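Dual specificity protein phosphatase 14 (Homo sapiens, PDB 2WGP) removes phosphate from tyrosine, serine and threonine residues of proteins, inactivating the MAP kinases ERK, JNK and p38 and damping T-cell receptor signalling through TAB1. Local coordinates at residues R116-C121 with P145-N150; G152-L157 with P181-K186. All blocks are in the same frame, centred on the assembly; numbering follows the deposited sequence.

Contact 1. Residues R116-C121 with P145-N150; sequences RSATLC and PVIRPN. With PO4 (phosphate ion), chain C.
Ala118 turns its methyl group into the loop 145-150, where Ala118 CB lies 3.7 Å from Ile147 CG2. The branch of Ile147 that does the touching is set by its first torsion: with CG1 between the backbone N and the carbonyl carbon (chi1 70°), CG2 is anti to the carbonyl carbon and faces the helix. At the next residue Thr119 and Pro149 lie alongside, their side chains running opposite ways, with Thr119 OG1 3.4 Å from Pro149 CB; that hydroxyl is hydrogen-bonded to Ser115 O, in the P-loop just before the helix. These four residues are buried and close-packed, with Leu35 and Tyr137 packing around Ala118 and Ile147. The loop opens out at its start, where Pro145 is exposed and Val146 partly so. At the first turn of the helix, Arg116 points away from the loop and grips a phosphate ion, probably taken up from the crystallisation liquor, in the P-loop that begins at the catalytic Cys110 and ends at Arg116. Arg116 N and Arg116 NE share PO4 O1, at 2.9 and 2.8 Å, while Arg116 NH2 reaches PO4 O2 at 2.9 Å in the guanidinium plane along a nearly straight bond (174°). The bend at chi3 (-71°) brings the guanidinium edge round to the ion. Arg116 NH1 forms a salt bridge with Glu61 and a hydrogen bond with Leu77 O, which would limit its rotation. A leucine here would probably leave the bound phosphate less well neutralised and Glu61 without its mate. The backbone amides of Ala111, Ala112, Val114 and Ser115 also bind the ion. The chemistry thus divides: apolar packing seats the helix against the loop, while the charged helix start, as in other protein-tyrosine phosphatases, probably receives the substrate's phosphate.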
loop_
_atom_site.group_PDB
_atom_site.type_symbol
_atom_site.label_atom_id
_atom_site.label_comp_id
_atom_site.label_asym_id
_atom_site.label_seq_id
_atom_site.Cartn_x
_atom_site.Cartn_y
_atom_site.Cartn_z
ATOM N N ARG A 116 -13.704 20.258 -0.341
ATOM C CA ARG A 116 -14.490 19.851 -1.517
ATOM C C ARG A 116 -14.962 21.051 -2.363
ATOM O O ARG A 116 -14.722 21.089 -3.574
ATOM C CB ARG A 116 -15.693 18.968 -1.132
ATOM C CG ARG A 116 -15.336 17.526 -0.774
ATOM C CD ARG A 116 -16.511 16.793 -0.150
ATOM N NE ARG A 116 -16.781 17.286 1.200
ATOM C CZ ARG A 116 -17.632 16.720 2.057
ATOM N NH1 ARG A 116 -18.356 15.662 1.723
ATOM N NH2 ARG A 116 -17.815 17.274 3.232
ATOM N N SER A 117 -15.649 22.010 -1.746
ATOM C CA SER A 117 -16.157 23.180 -2.480
ATOM C C SER A 117 -15.040 24.046 -3.062
ATOM O O SER A 117 -15.124 24.480 -4.227
ATOM C CB SER A 117 -17.145 23.996 -1.647
ATOM O OG SER A 117 -16.557 24.565 -0.498
ATOM N N ALA A 118 -14.004 24.293 -2.271
ATOM C CA ALA A 118 -12.851 25.090 -2.726
ATOM C C ALA A 118 -12.229 24.461 -3.947
ATOM O O ALA A 118 -11.824 25.168 -4.875
ATOM C CB ALA A 118 -11.786 25.194 -1.602
ATOM N N THR A 119 -12.139 23.126 -3.955
ATOM C CA THR A 119 -11.480 22.411 -5.069
ATOM C C THR A 119 -12.259 22.636 -6.376
ATOM O O THR A 119 -11.680 22.921 -7.423
ATOM C CB THR A 119 -11.333 20.908 -4.784
ATOM O OG1 THR A 119 -10.516 20.725 -3.599
ATOM C CG2 THR A 119 -10.716 20.188 -6.013
ATOM N N LEU A 120 -13.579 22.510 -6.291
ATOM C CA LEU A 120 -14.443 22.722 -7.438
ATOM C C LEU A 120 -14.424 24.168 -7.929
ATOM O O LEU A 120 -14.422 24.406 -9.151
ATOM C CB LEU A 120 -15.867 22.282 -7.101
ATOM C CG LEU A 120 -16.064 20.777 -6.844
ATOM C CD1 LEU A 120 -17.451 20.535 -6.278
ATOM C CD2 LEU A 120 -15.782 19.939 -8.132
ATOM N N CYS A 121 -14.392 25.130 -7.001
ATOM C CA CYS A 121 -14.248 26.553 -7.367
ATOM C C CYS A 121 -12.913 26.832 -8.058
ATOM O O CYS A 121 -12.881 27.558 -9.057
ATOM C CB CYS A 121 -14.432 27.468 -6.151
ATOM S SG CYS A 121 -16.073 27.469 -5.487
ATOM N N PRO A 145 -9.722 32.404 3.698
ATOM C CA PRO A 145 -8.360 31.956 4.007
ATOM C C PRO A 145 -8.247 30.565 4.625
ATOM O O PRO A 145 -7.161 30.006 4.658
ATOM C CB PRO A 145 -7.879 32.993 5.024
ATOM C CG PRO A 145 -8.664 34.165 4.791
ATOM C CD PRO A 145 -10.005 33.691 4.368
ATOM N N VAL A 146 -9.363 30.028 5.108
ATOM C CA VAL A 146 -9.363 28.700 5.708
ATOM C C VAL A 146 -9.318 27.549 4.702
ATOM O O VAL A 146 -9.158 26.401 5.124
ATOM C CB VAL A 146 -10.577 28.479 6.668
ATOM C CG1 VAL A 146 -10.565 29.514 7.811
ATOM C CG2 VAL A 146 -11.886 28.466 5.901
ATOM N N ILE A 147 -9.402 27.833 3.388
ATOM C CA ILE A 147 -9.400 26.728 2.413
ATOM C C ILE A 147 -8.123 25.900 2.482
ATOM O O ILE A 147 -7.017 26.410 2.775
ATOM C CB ILE A 147 -9.742 27.131 0.938
ATOM C CG1 ILE A 147 -8.637 27.960 0.239
ATOM C CG2 ILE A 147 -11.123 27.801 0.887
ATOM C CD1 ILE A 147 -8.501 27.624 -1.263
ATOM N N ARG A 148 -8.306 24.615 2.249
ATOM C CA ARG A 148 -7.246 23.612 2.380
ATOM C C ARG A 148 -7.680 22.298 1.703
ATOM O O ARG A 148 -8.004 21.324 2.362
ATOM C CB ARG A 148 -6.940 23.382 3.863
ATOM C CG ARG A 148 -5.672 22.626 4.122
ATOM C CD ARG A 148 -4.499 23.520 4.265
ATOM N NE ARG A 148 -3.304 22.790 4.639
ATOM C CZ ARG A 148 -2.096 23.328 4.781
ATOM N NH1 ARG A 148 -1.904 24.604 4.524
ATOM N NH2 ARG A 148 -1.075 22.566 5.188
ATOM N N PRO A 149 -7.689 22.277 0.363
ATOM C CA PRO A 149 -8.008 21.039 -0.341
ATOM C C PRO A 149 -7.106 19.914 0.119
ATOM O O PRO A 149 -5.933 20.135 0.474
ATOM C CB PRO A 149 -7.722 21.390 -1.794
ATOM C CG PRO A 149 -8.001 22.868 -1.870
ATOM C CD PRO A 149 -7.448 23.389 -0.573
ATOM N N ASN A 150 -7.648 18.712 0.199
ATOM C CA ASN A 150 -6.840 17.616 0.685
ATOM C C ASN A 150 -5.767 17.263 -0.358
ATOM O O ASN A 150 -5.827 17.757 -1.466
ATOM C CB ASN A 150 -7.710 16.439 1.139
ATOM C CG ASN A 150 -8.291 15.645 0.003
ATOM O OD1 ASN A 150 -7.579 15.206 -0.897
ATOM N ND2 ASN A 150 -9.587 15.390 0.076
HETATM P P PO4 C . -14.959 19.710 3.439
HETATM O O1 PO4 C . -14.804 19.046 2.101
HETATM O O2 PO4 C . -16.308 19.605 4.094
HETATM O O3 PO4 C . -14.697 21.207 3.287
HETATM O O4 PO4 C . -13.908 19.185 4.417
#

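Contact 2. Residues G152-L157 with P181-K186; sequences GFWRQL and PDVYEK
Trp154 meets Pro181 in a CH-pi contact that joins helix 151-165 of the phosphatase domain to the start of the C-terminal helix 182-188, just after the antiparallel hairpin of strands 172-175 and 178-181. Pro181 CG sits 3.4 Å from the centroid of the five-membered ring of Trp154, only 7° off the ring normal, so that this one CG points onto the five-membered ring, off-centre on the indole as a whole. The same CG also lies over the centre of the Tyr184 ring, wedged between the two aromatic groups. The Trp154 and Tyr184 rings, nearly perpendicular, form an oblique pair. Tyr184 has its CG anti to the carbonyl carbon (chi1 -72°), which carries the ring back from the first turn of its helix over the proline and delivers the hydroxyl to the rim of the indole. Val183, one residue earlier, places CG2 between its backbone N and carbonyl carbon, from where it approaches the six-membered ring with Val183 CG2 4.0 Å from Trp154 CZ2. Tyr137 of helix 133-143 packs edge-to-face on Trp154, adding a third aromatic side chain to this buried cluster. Tyr184 OH is hydrogen-bonded to Pro149 O as well. In the ring plane of Trp154, NE1 donates to Tyr184 OH at 2.9 Å, with an N-H...O angle of 152°.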
loop_
_atom_site.group_PDB
_atom_site.type_symbol
_atom_site.label_atom_id
_atom_site.label_comp_id
_atom_site.label_asym_id
_atom_site.label_seq_id
_atom_site.Cartn_x
_atom_site.Cartn_y
_atom_site.Cartn_z
ATOM N N GLY A 152 -4.996 14.620 -2.166
ATOM C CA GLY A 152 -5.497 13.922 -3.358
ATOM C C GLY A 152 -6.207 14.860 -4.320
ATOM O O GLY A 152 -6.011 14.807 -5.561
ATOM N N PHE A 153 -7.002 15.762 -3.753
ATOM C CA PHE A 153 -7.641 16.803 -4.532
ATOM C C PHE A 153 -6.591 17.668 -5.249
ATOM O O PHE A 153 -6.787 18.036 -6.404
ATOM C CB PHE A 153 -8.572 17.668 -3.656
ATOM C CG PHE A 153 -9.818 16.946 -3.132
ATOM C CD1 PHE A 153 -10.703 17.623 -2.298
ATOM C CD2 PHE A 153 -10.128 15.642 -3.490
ATOM C CE1 PHE A 153 -11.856 17.022 -1.822
ATOM C CE2 PHE A 153 -11.294 15.016 -3.009
ATOM C CZ PHE A 153 -12.156 15.709 -2.171
ATOM N N TRP A 154 -5.513 18.029 -4.554
ATOM C CA TRP A 154 -4.373 18.703 -5.170
ATOM C C TRP A 154 -3.776 17.942 -6.365
ATOM O O TRP A 154 -3.566 18.549 -7.404
ATOM C CB TRP A 154 -3.295 19.054 -4.134
ATOM C CG TRP A 154 -3.568 20.371 -3.497
ATOM C CD1 TRP A 154 -4.019 20.588 -2.242
ATOM C CD2 TRP A 154 -3.423 21.659 -4.104
ATOM N NE1 TRP A 154 -4.162 21.931 -2.011
ATOM C CE2 TRP A 154 -3.812 22.615 -3.144
ATOM C CE3 TRP A 154 -3.009 22.100 -5.373
ATOM C CZ2 TRP A 154 -3.790 23.993 -3.400
ATOM C CZ3 TRP A 154 -2.971 23.476 -5.617
ATOM C CH2 TRP A 154 -3.360 24.399 -4.635
ATOM N N ARG A 155 -3.492 16.652 -6.212
ATOM C CA ARG A 155 -3.035 15.806 -7.344
ATOM C C ARG A 155 -3.992 15.936 -8.538
ATOM O O ARG A 155 -3.570 16.115 -9.672
ATOM C CB ARG A 155 -2.900 14.332 -6.955
ATOM C CG ARG A 155 -1.793 14.044 -5.976
ATOM C CD ARG A 155 -1.509 12.539 -5.852
ATOM N NE ARG A 155 -2.591 11.771 -5.222
ATOM C CZ ARG A 155 -2.769 11.579 -3.906
ATOM N NH1 ARG A 155 -1.947 12.118 -3.005
ATOM N NH2 ARG A 155 -3.796 10.844 -3.495
ATOM N N GLN A 156 -5.283 15.925 -8.249
ATOM C CA GLN A 156 -6.288 15.961 -9.302
ATOM C C GLN A 156 -6.358 17.333 -9.956
ATOM O O GLN A 156 -6.462 17.433 -11.183
ATOM C CB GLN A 156 -7.646 15.506 -8.750
ATOM C CG GLN A 156 -7.664 14.044 -8.295
ATOM C CD GLN A 156 -8.999 13.593 -7.737
ATOM O OE1 GLN A 156 -10.035 13.737 -8.398
ATOM N NE2 GLN A 156 -8.986 12.996 -6.528
ATOM N N LEU A 157 -6.285 18.401 -9.149
ATOM C CA LEU A 157 -6.221 19.773 -9.688
ATOM C C LEU A 157 -5.005 20.005 -10.586
ATOM O O LEU A 157 -5.102 20.701 -11.603
ATOM C CB LEU A 157 -6.181 20.800 -8.545
ATOM C CG LEU A 157 -7.511 21.069 -7.847
ATOM C CD1 LEU A 157 -7.282 21.854 -6.590
ATOM C CD2 LEU A 157 -8.521 21.744 -8.785
ATOM N N PRO A 181 1.148 19.709 -1.834
ATOM C CA PRO A 181 1.494 20.738 -2.801
ATOM C C PRO A 181 2.544 21.706 -2.231
ATOM O O PRO A 181 2.523 22.051 -1.030
ATOM C CB PRO A 181 0.166 21.460 -3.055
ATOM C CG PRO A 181 -0.632 21.213 -1.784
ATOM C CD PRO A 181 -0.249 19.825 -1.370
ATOM N N ASP A 182 3.433 22.170 -3.102
ATOM C CA ASP A 182 4.479 23.113 -2.673
ATOM C C ASP A 182 3.967 24.349 -1.921
ATOM O O ASP A 182 4.661 24.842 -1.030
ATOM C CB ASP A 182 5.457 23.491 -3.807
ATOM C CG ASP A 182 4.785 23.965 -5.095
ATOM O OD1 ASP A 182 3.657 24.486 -5.093
ATOM O OD2 ASP A 182 5.449 23.854 -6.146
ATOM N N VAL A 183 2.764 24.830 -2.258
ATOM C CA VAL A 183 2.180 25.979 -1.557
ATOM C C VAL A 183 2.024 25.751 -0.044
ATOM O O VAL A 183 2.228 26.677 0.741
ATOM C CB VAL A 183 0.832 26.462 -2.176
ATOM C CG1 VAL A 183 1.079 27.140 -3.567
ATOM C CG2 VAL A 183 -0.179 25.334 -2.288
ATOM N N TYR A 184 1.715 24.530 0.360
ATOM C CA TYR A 184 1.580 24.201 1.785
ATOM C C TYR A 184 2.943 24.207 2.471
ATOM O O TYR A 184 3.068 24.634 3.613
ATOM C CB TYR A 184 0.935 22.837 1.989
ATOM C CG TYR A 184 -0.555 22.746 1.679
ATOM C CD1 TYR A 184 -1.283 23.843 1.195
ATOM C CD2 TYR A 184 -1.232 21.537 1.858
ATOM C CE1 TYR A 184 -2.624 23.730 0.900
ATOM C CE2 TYR A 184 -2.553 21.408 1.571
ATOM C CZ TYR A 184 -3.263 22.509 1.082
ATOM O OH TYR A 184 -4.610 22.402 0.802
ATOM N N GLU A 185 3.961 23.712 1.776
ATOM C CA GLU A 185 5.319 23.723 2.334
ATOM C C GLU A 185 5.772 25.180 2.499
ATOM O O GLU A 185 6.321 25.552 3.537
ATOM C CB GLU A 185 6.258 22.938 1.420
ATOM C CG GLU A 185 7.523 22.455 2.081
ATOM C CD GLU A 185 8.619 23.493 2.076
ATOM O OE1 GLU A 185 8.532 24.412 1.233
ATOM O OE2 GLU A 185 9.580 23.376 2.884
ATOM N N LYS A 186 5.548 25.992 1.467
ATOM C CA LYS A 186 5.910 27.411 1.502
ATOM C C LYS A 186 5.224 28.159 2.658
ATOM O O LYS A 186 5.881 28.909 3.375
ATOM C CB LYS A 186 5.653 28.068 0.142
ATOM C CG LYS A 186 6.584 27.528 -0.952
ATOM C CD LYS A 186 6.222 27.998 -2.348
ATOM C CE LYS A 186 7.291 27.593 -3.340
ATOM N NZ LYS A 186 7.139 28.304 -4.635
#

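Both contacts are buried, but the centre of contact 1 lies about 5 Å from the centre of the chain, its Ala118 side chain about 7 Å from that of the catalytic Cys110, whereas the centre of contact 2 lies about 14 Å from the centre of the chain and away from that site. Contact 1 combines small aliphatic packing with an anion-binding helix start; contact 2 is aromatic and proline packing with one indole hydrogen bond. Helix 151-165 links them: it follows the loop of contact 1 and carries Trp154 of contact 2. They meet directly where Arg148 makes a cation-pi contact with Tyr184, and where Thr119 OG1 packs on Phe153 CD1.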